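Local coordinates for protein aminotransferase TlmJ (Streptoalloteichus hindustanus, PDB 5UID) that is a DegT/DnrJ/EryC1-family aminotransferase that probably transfers amino groups with the help of pyridoxal 5'-phosphate, at residues L67-L72 / A128-H133; V80-P83 / G89-N92; A309-A314 / A378-L383; C357-Q362 / E370-E375. One frame throughout, in Å; residues are numbered along the deposited sequence.

Interaction 1: L67-L72 / A128-H133; sequences LSMELL and AVVVLH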
loop_
_atom_site.group_PDB
_atom_site.type_symbol
_atom_site.label_atom_id
_atom_site.label_comp_id
_atom_site.label_asym_id
_atom_site.label_seq_id
_atom_site.Cartn_x
_atom_site.Cartn_y
_atom_site.Cartn_z
ATOM N N LEU A 67 1.847 11.239 -2.709
ATOM C CA LEU A 67 0.591 11.979 -2.777
ATOM C C LEU A 67 0.815 13.471 -2.572
ATOM O O LEU A 67 0.201 14.297 -3.258
ATOM C CB LEU A 67 -0.399 11.447 -1.740
ATOM C CG LEU A 67 -1.018 10.075 -1.999
ATOM C CD1 LEU A 67 -1.861 9.639 -0.810
ATOM C CD2 LEU A 67 -1.848 10.095 -3.272
ATOM N N SER A 68 1.692 13.838 -1.634
ATOM C CA SER A 68 1.909 15.254 -1.354
ATOM C C SER A 68 2.498 15.971 -2.562
ATOM O O SER A 68 2.116 17.108 -2.865
ATOM C CB SER A 68 2.812 15.419 -0.130
ATOM O OG SER A 68 4.125 14.969 -0.399
HETATM N N MSE A 69 3.417 15.323 -3.273
HETATM C CA MSE A 69 3.992 15.910 -4.480
HETATM C C MSE A 69 2.938 16.024 -5.578
HETATM O O MSE A 69 2.994 16.930 -6.409
HETATM C CB MSE A 69 5.186 15.088 -4.970
HETATM C CG MSE A 69 6.385 15.102 -4.024
HETATM SE SE MSE A 69 7.054 16.905 -3.650
HETATM C CE MSE A 69 6.679 16.973 -1.738
ATOM N N GLU A 70 1.977 15.096 -5.581
ATOM C CA GLU A 70 0.867 15.189 -6.525
ATOM C C GLU A 70 -0.068 16.333 -6.153
ATOM O O GLU A 70 -0.441 17.147 -7.007
ATOM C CB GLU A 70 0.103 13.865 -6.576
ATOM C CG GLU A 70 0.889 12.710 -7.177
ATOM C CD GLU A 70 0.155 11.386 -7.068
ATOM O OE1 GLU A 70 -1.034 11.393 -6.687
ATOM O OE2 GLU A 70 0.768 10.338 -7.362
ATOM N N LEU A 71 -0.450 16.415 -4.876
ATOM C CA LEU A 71 -1.388 17.446 -4.444
ATOM C C LEU A 71 -0.798 18.841 -4.615
ATOM O O LEU A 71 -1.516 19.789 -4.952
ATOM C CB LEU A 71 -1.792 17.206 -2.989
ATOM C CG LEU A 71 -2.590 15.925 -2.738
ATOM C CD1 LEU A 71 -2.656 15.623 -1.255
ATOM C CD2 LEU A 71 -3.988 16.047 -3.321
ATOM N N LEU A 72 0.510 18.985 -4.390
ATOM C CA LEU A 72 1.152 20.285 -4.549
ATOM C C LEU A 72 1.335 20.666 -6.012
ATOM O O LEU A 72 1.601 21.835 -6.306
ATOM C CB LEU A 72 2.500 20.295 -3.829
ATOM C CG LEU A 72 2.448 20.243 -2.301
ATOM C CD1 LEU A 72 3.849 20.116 -1.727
ATOM C CD2 LEU A 72 1.752 21.476 -1.747
ATOM N N ALA A 128 8.657 23.145 -3.595
ATOM C CA ALA A 128 8.448 22.526 -2.295
ATOM C C ALA A 128 9.801 22.269 -1.650
ATOM O O ALA A 128 10.836 22.242 -2.322
ATOM C CB ALA A 128 7.653 21.220 -2.405
ATOM N N VAL A 129 9.775 22.089 -0.335
ATOM C CA VAL A 129 10.940 21.680 0.438
ATOM C C VAL A 129 10.529 20.493 1.297
ATOM O O VAL A 129 9.486 20.534 1.960
ATOM C CB VAL A 129 11.485 22.825 1.312
ATOM C CG1 VAL A 129 12.601 22.321 2.217
ATOM C CG2 VAL A 129 11.983 23.969 0.442
ATOM N N VAL A 130 11.334 19.434 1.271
ATOM C CA VAL A 130 11.098 18.241 2.075
ATOM C C VAL A 130 12.254 18.095 3.049
ATOM O O VAL A 130 13.421 18.170 2.649
ATOM C CB VAL A 130 10.953 16.978 1.205
ATOM C CG1 VAL A 130 10.672 15.760 2.079
ATOM C CG2 VAL A 130 9.850 17.165 0.180
ATOM N N VAL A 131 11.931 17.900 4.323
ATOM C CA VAL A 131 12.936 17.721 5.361
ATOM C C VAL A 131 12.485 16.591 6.278
ATOM O O VAL A 131 11.289 16.307 6.402
ATOM C CB VAL A 131 13.171 19.031 6.150
ATOM C CG1 VAL A 131 12.022 19.301 7.113
ATOM C CG2 VAL A 131 14.499 18.993 6.880
ATOM N N LEU A 132 13.451 15.923 6.894
ATOM C CA LEU A 132 13.183 14.959 7.949
ATOM C C LEU A 132 13.809 15.454 9.249
ATOM O O LEU A 132 14.423 16.523 9.303
ATOM C CB LEU A 132 13.689 13.561 7.572
ATOM C CG LEU A 132 15.121 13.329 7.080
ATOM C CD1 LEU A 132 16.134 13.317 8.220
ATOM C CD2 LEU A 132 15.185 12.026 6.293
ATOM N N HIS A 133 13.636 14.668 10.305
ATOM C CA HIS A 133 14.128 14.998 11.639
ATOM C C HIS A 133 15.068 13.869 12.049
ATOM O O HIS A 133 14.646 12.918 12.711
ATOM C CB HIS A 133 12.972 15.167 12.625
ATOM C CG HIS A 133 11.788 15.882 12.051
ATOM N ND1 HIS A 133 10.711 15.217 11.505
ATOM C CD2 HIS A 133 11.517 17.203 11.931
ATOM C CE1 HIS A 133 9.824 16.098 11.077
ATOM N NE2 HIS A 133 10.289 17.311 11.323
#
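M69, present as selenomethionine, reaches from helix 61-72 to A128 and V130 on strand 126-132, in the mostly parallel seven-stranded sheet expected of the large domain of a fold type I pyridoxal-phosphate enzyme. The helix segment runs nearly antiparallel to the strand segment, with 164° between their N-to-C directions and 10.8 Å between their axes at closest approach. Side chains bridge this spacing; no hydrogen bond crosses the contact. On the strand, A128 and V130 both point toward the helix, whereas V129 between them points away and packs on V153 and L155.

M69 does not leave the helix aimed straight at the sheet. Its CG sits beside the backbone N (chi1 -66°), and further bends at chi2 and chi3 curl the chain over until the terminal methyl does the touching. M69 CE lies 3.7 Å from V130 CG2, the valine branch set anti to the carbonyl carbon, and the two side chains pass each other at a slant. The same CE is 4.4 Å from A128 CB, a looser contact. V80 and V156, from the strands flanking 126-132, also pack against M69, which therefore lies over three neighbouring strands of the core.

Another face of the helix has a different partner: L67 and L71 pack on helix 202-212. L72 is the second residue to meet the strand. It points toward A128, whose small side chain thus has both M69 and L72 as neighbours, and the L72 CD1 methyl comes to rest 4.0 Å from A128 CB.

Interaction 2: V80-P83 / G89-N92; sequences VVLP and GAAN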
loop_
_atom_site.group_PDB
_atom_site.type_symbol
_atom_site.label_atom_id
_atom_site.label_comp_id
_atom_site.label_asym_id
_atom_site.label_seq_id
_atom_site.Cartn_x
_atom_site.Cartn_y
_atom_site.Cartn_z
ATOM N N VAL A 80 12.416 20.594 -6.257
ATOM C CA VAL A 80 12.096 20.388 -4.850
ATOM C C VAL A 80 13.397 20.194 -4.090
ATOM O O VAL A 80 14.201 19.321 -4.439
ATOM C CB VAL A 80 11.156 19.187 -4.637
ATOM C CG1 VAL A 80 10.863 19.008 -3.153
ATOM C CG2 VAL A 80 9.863 19.376 -5.420
ATOM N N VAL A 81 13.605 21.007 -3.061
ATOM C CA VAL A 81 14.814 20.942 -2.250
ATOM C C VAL A 81 14.595 19.956 -1.111
ATOM O O VAL A 81 13.547 19.968 -0.454
ATOM C CB VAL A 81 15.193 22.331 -1.711
ATOM C CG1 VAL A 81 16.435 22.240 -0.847
ATOM C CG2 VAL A 81 15.411 23.306 -2.862
ATOM N N LEU A 82 15.583 19.095 -0.885
ATOM C CA LEU A 82 15.581 18.143 0.214
ATOM C C LEU A 82 17.030 17.817 0.536
ATOM O O LEU A 82 17.881 17.860 -0.359
ATOM C CB LEU A 82 14.801 16.861 -0.130
ATOM C CG LEU A 82 15.349 15.850 -1.142
ATOM C CD1 LEU A 82 14.498 14.581 -1.118
ATOM C CD2 LEU A 82 15.414 16.420 -2.560
ATOM N N PRO A 83 17.347 17.518 1.795
ATOM C CA PRO A 83 18.732 17.171 2.129
ATOM C C PRO A 83 19.156 15.885 1.440
ATOM O O PRO A 83 18.341 14.995 1.179
ATOM C CB PRO A 83 18.703 17.011 3.653
ATOM C CG PRO A 83 17.278 16.725 3.978
ATOM C CD PRO A 83 16.477 17.509 2.982
ATOM N N GLY A 89 12.474 7.218 -0.993
ATOM C CA GLY A 89 11.117 7.424 -1.468
ATOM C C GLY A 89 10.739 8.885 -1.598
ATOM O O GLY A 89 9.879 9.236 -2.410
ATOM N N ALA A 90 11.368 9.756 -0.805
ATOM C CA ALA A 90 11.102 11.185 -0.922
ATOM C C ALA A 90 11.623 11.733 -2.244
ATOM O O ALA A 90 10.945 12.529 -2.904
ATOM C CB ALA A 90 11.723 11.939 0.254
ATOM N N ALA A 91 12.825 11.321 -2.647
ATOM C CA ALA A 91 13.366 11.774 -3.923
ATOM C C ALA A 91 12.622 11.137 -5.089
ATOM O O ALA A 91 12.404 11.784 -6.120
ATOM C CB ALA A 91 14.861 11.465 -4.002
ATOM N N ASN A 92 12.226 9.870 -4.946
ATOM C CA ASN A 92 11.448 9.216 -5.992
ATOM C C ASN A 92 10.098 9.897 -6.176
ATOM O O ASN A 92 9.605 10.019 -7.303
ATOM C CB ASN A 92 11.263 7.731 -5.664
ATOM C CG ASN A 92 12.496 6.901 -5.986
ATOM O OD1 ASN A 92 13.527 7.431 -6.401
ATOM N ND2 ASN A 92 12.394 5.590 -5.791
#
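The end of strand 79-83 and the early part of helix 88-95 come together with the CA atoms of L82 and A91 7.9 Å apart, bridged by one leucine and without any hydrogen bond. L82 points toward the helix, its CG lodged between the backbone N and the carbonyl carbon (chi1 71°), and presents a single methyl. L82 CD1 meets the helix where A90 passes into A91: it is 4.0 Å from A91 N, a van der Waals approach to the backbone, and 4.1 Å from A90 CB. The methyl of A91 follows, with L82 CD1 at 4.3 Å from A91 CB. The leucine methyl thus touches helix backbone as well as the two small alanine side chains.

Around this buried contact A90 also packs on L65 of helix 61-72, and A91 on L333 and Y339. N92 takes no part in it; its OD1 is hydrogen-bonded to Y339 OH, and its ND2 to G242 O of the second subunit, so that this helix also serves the dimer interface. Strand 79-83, helix 88-95 and the parallel neighbouring strand 100-104 form a beta-alpha-beta crossover, the repeating unit of alpha/beta domains such as that of fold type I aminotransferases.

Interaction 3: A309-A314 / A378-L383; sequences ASVRDA and AGLAAL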
loop_
_atom_site.group_PDB
_atom_site.type_symbol
_atom_site.label_atom_id
_atom_site.label_comp_id
_atom_site.label_asym_id
_atom_site.label_seq_id
_atom_site.Cartn_x
_atom_site.Cartn_y
_atom_site.Cartn_z
ATOM N N ALA A 309 36.772 7.799 9.122
ATOM C CA ALA A 309 36.242 7.018 8.007
ATOM C C ALA A 309 37.052 5.751 7.759
ATOM O O ALA A 309 36.511 4.761 7.255
ATOM C CB ALA A 309 36.197 7.875 6.742
ATOM N N SER A 310 38.339 5.756 8.108
ATOM C CA SER A 310 39.173 4.580 7.888
ATOM C C SER A 310 38.820 3.421 8.811
ATOM O O SER A 310 39.281 2.300 8.568
ATOM C CB SER A 310 40.651 4.941 8.056
ATOM O OG SER A 310 40.919 5.420 9.361
ATOM N N VAL A 311 38.024 3.654 9.852
ATOM C CA VAL A 311 37.630 2.597 10.777
ATOM C C VAL A 311 36.127 2.373 10.825
ATOM O O VAL A 311 35.685 1.426 11.493
ATOM C CB VAL A 311 38.163 2.862 12.203
ATOM C CG1 VAL A 311 39.642 3.216 12.165
ATOM C CG2 VAL A 311 37.353 3.953 12.888
ATOM N N ARG A 312 35.326 3.198 10.144
ATOM C CA ARG A 312 33.874 3.042 10.201
ATOM C C ARG A 312 33.443 1.695 9.636
ATOM O O ARG A 312 32.679 0.957 10.270
ATOM C CB ARG A 312 33.193 4.187 9.445
ATOM C CG ARG A 312 31.716 4.414 9.790
ATOM C CD ARG A 312 30.779 3.467 9.041
ATOM N NE ARG A 312 31.007 3.490 7.600
ATOM C CZ ARG A 312 30.481 4.390 6.774
ATOM N NH1 ARG A 312 30.744 4.332 5.476
ATOM N NH2 ARG A 312 29.693 5.348 7.243
ATOM N N ASP A 313 33.914 1.362 8.432
ATOM C CA ASP A 313 33.521 0.103 7.811
ATOM C C ASP A 313 34.073 -1.088 8.583
ATOM O O ASP A 313 33.367 -2.081 8.790
ATOM C CB ASP A 313 33.983 0.068 6.355
ATOM C CG ASP A 313 33.314 1.134 5.508
ATOM O OD1 ASP A 313 32.423 1.839 6.030
ATOM O OD2 ASP A 313 33.678 1.269 4.322
ATOM N N ALA A 314 35.333 -1.002 9.019
ATOM C CA ALA A 314 35.917 -2.076 9.814
ATOM C C ALA A 314 35.186 -2.250 11.138
ATOM O O ALA A 314 35.118 -3.366 11.669
ATOM C CB ALA A 314 37.401 -1.803 10.053
ATOM N N ALA A 378 35.545 -1.966 22.932
ATOM C CA ALA A 378 36.605 -2.898 22.562
ATOM C C ALA A 378 36.984 -2.750 21.094
ATOM O O ALA A 378 38.168 -2.816 20.743
ATOM C CB ALA A 378 36.176 -4.332 22.863
ATOM N N GLY A 379 35.993 -2.552 20.224
ATOM C CA GLY A 379 36.285 -2.409 18.808
ATOM C C GLY A 379 37.129 -1.187 18.505
ATOM O O GLY A 379 38.088 -1.257 17.732
ATOM N N LEU A 380 36.790 -0.050 19.116
ATOM C CA LEU A 380 37.563 1.162 18.875
ATOM C C LEU A 380 38.958 1.067 19.478
ATOM O O LEU A 380 39.908 1.635 18.927
ATOM C CB LEU A 380 36.823 2.377 19.428
ATOM C CG LEU A 380 37.161 3.691 18.725
ATOM C CD1 LEU A 380 36.867 3.585 17.236
ATOM C CD2 LEU A 380 36.385 4.834 19.341
ATOM N N ALA A 381 39.108 0.356 20.600
ATOM C CA ALA A 381 40.436 0.162 21.172
ATOM C C ALA A 381 41.315 -0.671 20.248
ATOM O O ALA A 381 42.509 -0.387 20.095
ATOM C CB ALA A 381 40.330 -0.494 22.549
ATOM N N ALA A 382 40.740 -1.694 19.616
ATOM C CA ALA A 382 41.511 -2.558 18.731
ATOM C C ALA A 382 41.824 -1.890 17.398
ATOM O O ALA A 382 42.875 -2.159 16.808
ATOM C CB ALA A 382 40.761 -3.869 18.494
ATOM N N LEU A 383 40.937 -1.027 16.909
ATOM C CA LEU A 383 41.134 -0.363 15.627
ATOM C C LEU A 383 41.905 0.946 15.745
ATOM O O LEU A 383 42.119 1.613 14.728
ATOM C CB LEU A 383 39.784 -0.108 14.953
ATOM C CG LEU A 383 39.008 -1.361 14.542
ATOM C CD1 LEU A 383 37.682 -0.991 13.900
ATOM C CD2 LEU A 383 39.842 -2.219 13.605
#
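V311 and A314 of helix 309-321 receive L383 of segment 378-383, and the contact is made by packing alone, with no hydrogen bond between the helices. The two segments run at 128° to one another, their axes 10.7 Å apart at closest, while the CA atoms of V311 and L383 come within 6.7 Å. L383 buries the most surface here. Its CG lies beside the backbone N (chi1 -65°) and the rest of the chain is extended, which carries CD1 across to the other helix. L383 CD1 lies 3.9 Å from A314 CB and equally near the carbonyl carbon of A314, so the methyl rests on backbone as well as side chain. It also approaches V311 CB, at 4.2 Å.

V311 makes separate use of its two branches. CG1 stands 3.9 Å from the backbone oxygen of L383, a packing contact, whereas CG2 faces L380, more loosely, at 4.4 Å from L380 CD1. L380 also packs on V283 and L286.

The polar interactions lie on the far side of helix 309-321. R312 and D313, both pointing away from L383, form a salt bridge between R312 NE and D313 OD1, a short and fairly straight bond (N-H...O 160°) lying in the guanidinium plane; a weak second bond comes from R312 NH1. R312 NH2 is bound to the carbonyl oxygens of A352 and T355, and W234 of the second subunit packs on both charged residues. Packing between these two helices is consistent with the smaller, C-terminal domain of fold type I aminotransferases.

Interaction 4: C357-Q362 / E370-E375; sequences CLPLHQ and ETVIGE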
loop_
_atom_site.group_PDB
_atom_site.type_symbol
_atom_site.label_atom_id
_atom_site.label_comp_id
_atom_site.label_asym_id
_atom_site.label_seq_id
_atom_site.Cartn_x
_atom_site.Cartn_y
_atom_site.Cartn_z
ATOM N N CYS A 357 25.208 3.804 12.894
ATOM C CA CYS A 357 24.024 3.772 13.742
ATOM C C CYS A 357 24.016 2.492 14.569
ATOM O O CYS A 357 24.111 1.391 14.019
ATOM C CB CYS A 357 22.755 3.868 12.896
ATOM S SG CYS A 357 22.673 5.358 11.874
ATOM N N LEU A 358 23.898 2.645 15.888
ATOM C CA LEU A 358 23.905 1.541 16.836
ATOM C C LEU A 358 22.485 1.099 17.155
ATOM O O LEU A 358 21.535 1.874 17.010
ATOM C CB LEU A 358 24.622 1.958 18.119
ATOM C CG LEU A 358 26.036 2.524 17.988
ATOM C CD1 LEU A 358 26.618 2.781 19.368
ATOM C CD2 LEU A 358 26.932 1.596 17.182
ATOM N N PRO A 359 22.308 -0.151 17.588
ATOM C CA PRO A 359 20.964 -0.633 17.940
ATOM C C PRO A 359 20.273 0.277 18.946
ATOM O O PRO A 359 20.833 0.624 19.988
ATOM C CB PRO A 359 21.238 -2.019 18.532
ATOM C CG PRO A 359 22.496 -2.461 17.872
ATOM C CD PRO A 359 23.321 -1.217 17.698
ATOM N N LEU A 360 19.040 0.666 18.624
ATOM C CA LEU A 360 18.254 1.526 19.508
ATOM C C LEU A 360 16.779 1.223 19.263
ATOM O O LEU A 360 16.218 1.650 18.248
ATOM C CB LEU A 360 18.570 2.994 19.269
ATOM C CG LEU A 360 17.764 3.987 20.111
ATOM C CD1 LEU A 360 18.010 3.756 21.594
ATOM C CD2 LEU A 360 18.099 5.420 19.719
ATOM N N HIS A 361 16.164 0.493 20.192
ATOM C CA HIS A 361 14.740 0.189 20.142
ATOM C C HIS A 361 14.322 -0.331 21.508
ATOM O O HIS A 361 15.158 -0.768 22.305
ATOM C CB HIS A 361 14.408 -0.826 19.042
ATOM C CG HIS A 361 15.206 -2.089 19.124
ATOM N ND1 HIS A 361 14.892 -3.114 19.991
ATOM C CD2 HIS A 361 16.311 -2.491 18.452
ATOM C CE1 HIS A 361 15.766 -4.095 19.845
ATOM N NE2 HIS A 361 16.639 -3.741 18.920
ATOM N N GLN A 362 13.014 -0.282 21.770
ATOM C CA GLN A 362 12.515 -0.632 23.095
ATOM C C GLN A 362 12.517 -2.131 23.362
ATOM O O GLN A 362 12.130 -2.536 24.464
ATOM C CB GLN A 362 11.105 -0.071 23.307
ATOM C CG GLN A 362 10.031 -0.669 22.415
ATOM C CD GLN A 362 9.968 -0.005 21.055
ATOM O OE1 GLN A 362 10.796 0.847 20.727
ATOM N NE2 GLN A 362 8.975 -0.383 20.259
ATOM N N GLU A 370 24.471 -3.330 27.306
ATOM C CA GLU A 370 25.841 -3.483 27.783
ATOM C C GLU A 370 26.707 -4.231 26.776
ATOM O O GLU A 370 27.913 -3.975 26.689
ATOM C CB GLU A 370 25.852 -4.194 29.138
ATOM C CG GLU A 370 25.121 -3.435 30.241
ATOM C CD GLU A 370 25.732 -2.072 30.522
ATOM O OE1 GLU A 370 26.966 -1.927 30.386
ATOM O OE2 GLU A 370 24.977 -1.143 30.878
ATOM N N THR A 371 26.116 -5.152 26.010
ATOM C CA THR A 371 26.867 -5.828 24.957
ATOM C C THR A 371 27.289 -4.848 23.866
ATOM O O THR A 371 28.414 -4.922 23.359
ATOM C CB THR A 371 26.035 -6.965 24.360
ATOM O OG1 THR A 371 25.638 -7.865 25.401
ATOM C CG2 THR A 371 26.842 -7.734 23.321
ATOM N N VAL A 372 26.403 -3.919 23.500
ATOM C CA VAL A 372 26.736 -2.931 22.477
ATOM C C VAL A 372 27.841 -2.004 22.970
ATOM O O VAL A 372 28.833 -1.769 22.271
ATOM C CB VAL A 372 25.480 -2.142 22.061
ATOM C CG1 VAL A 372 25.861 -0.963 21.177
ATOM C CG2 VAL A 372 24.501 -3.052 21.337
ATOM N N ILE A 373 27.688 -1.467 24.184
ATOM C CA ILE A 373 28.694 -0.561 24.732
ATOM C C ILE A 373 30.043 -1.261 24.842
ATOM O O ILE A 373 31.085 -0.688 24.499
ATOM C CB ILE A 373 28.233 -0.012 26.095
ATOM C CG1 ILE A 373 26.957 0.814 25.938
ATOM C CG2 ILE A 373 29.337 0.823 26.736
ATOM C CD1 ILE A 373 26.374 1.287 27.253
ATOM N N GLY A 374 30.044 -2.510 25.313
ATOM C CA GLY A 374 31.297 -3.234 25.460
ATOM C C GLY A 374 31.978 -3.510 24.133
ATOM O O GLY A 374 33.192 -3.339 23.999
ATOM N N GLU A 375 31.206 -3.942 23.133
ATOM C CA GLU A 375 31.788 -4.213 21.824
ATOM C C GLU A 375 32.263 -2.937 21.141
ATOM O O GLU A 375 33.282 -2.956 20.439
ATOM C CB GLU A 375 30.780 -4.947 20.940
ATOM C CG GLU A 375 30.489 -6.366 21.383
ATOM C CD GLU A 375 31.706 -7.262 21.293
ATOM O OE1 GLU A 375 32.611 -6.953 20.489
ATOM O OE2 GLU A 375 31.760 -8.273 22.026
#
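V372 of helix 366-383 carries the helix side of this buried apolar contact alone, dividing its two methyl branches between P359 and L358. The CG2 branch, beside the backbone N, meets the proline ring: V372 CG2 is 4.0 Å from P359 CG, and the two side chains cross at an angle. The CG1 branch, anti to the backbone N (chi1 170°), turns to the leucine, with V372 CG1 4.2 Å from L358 CD1. All three residues point toward the opposing segment, although the backbones stay well apart, 7.7 Å between the CA atoms of P359 and V372.

L358 lies on segment 357-362, where strand 355-358 pairs antiparallel with strand 303-306, and packs on Y303 and V305. This two-stranded sheet, with helix 366-383 packed on L358 and P359, is consistent with the small domain of a fold type I aminotransferase.

Hydrogen bonds and charges act around the contact, not across it. Y276 of helix 249-280 packs on V372 and is hydrogen-bonded through its OH to P359 O, so it touches both partners. On the same long helix, R275 forms a salt bridge with E370, and R269 NE is hydrogen-bonded to Q362 OE1.

In the fold
Interactions 1 and 2 form one continuous block, their centres 8 Å apart. Strands 126-132 and 79-83 are sheet neighbours, V130 N probably bonding to V81 O at 2.9 Å, and interaction 2 is nested within the chain loop that interaction 1 closes. Interactions 3 and 4 share helix 366-383, with centres 16 Å apart, and interaction 4 is likewise nested within interaction 3. The centres of interactions 1 and 3 are about 38 Å apart. Those of interactions 1 and 4 are about 33 Å apart. Interactions 2 and 3 both reach the second subunit. Helix 249-280 supplies V250, A251 and I254 to the pyridoxal-phosphate pocket and, farther along, the Y276 that packs on interaction 4.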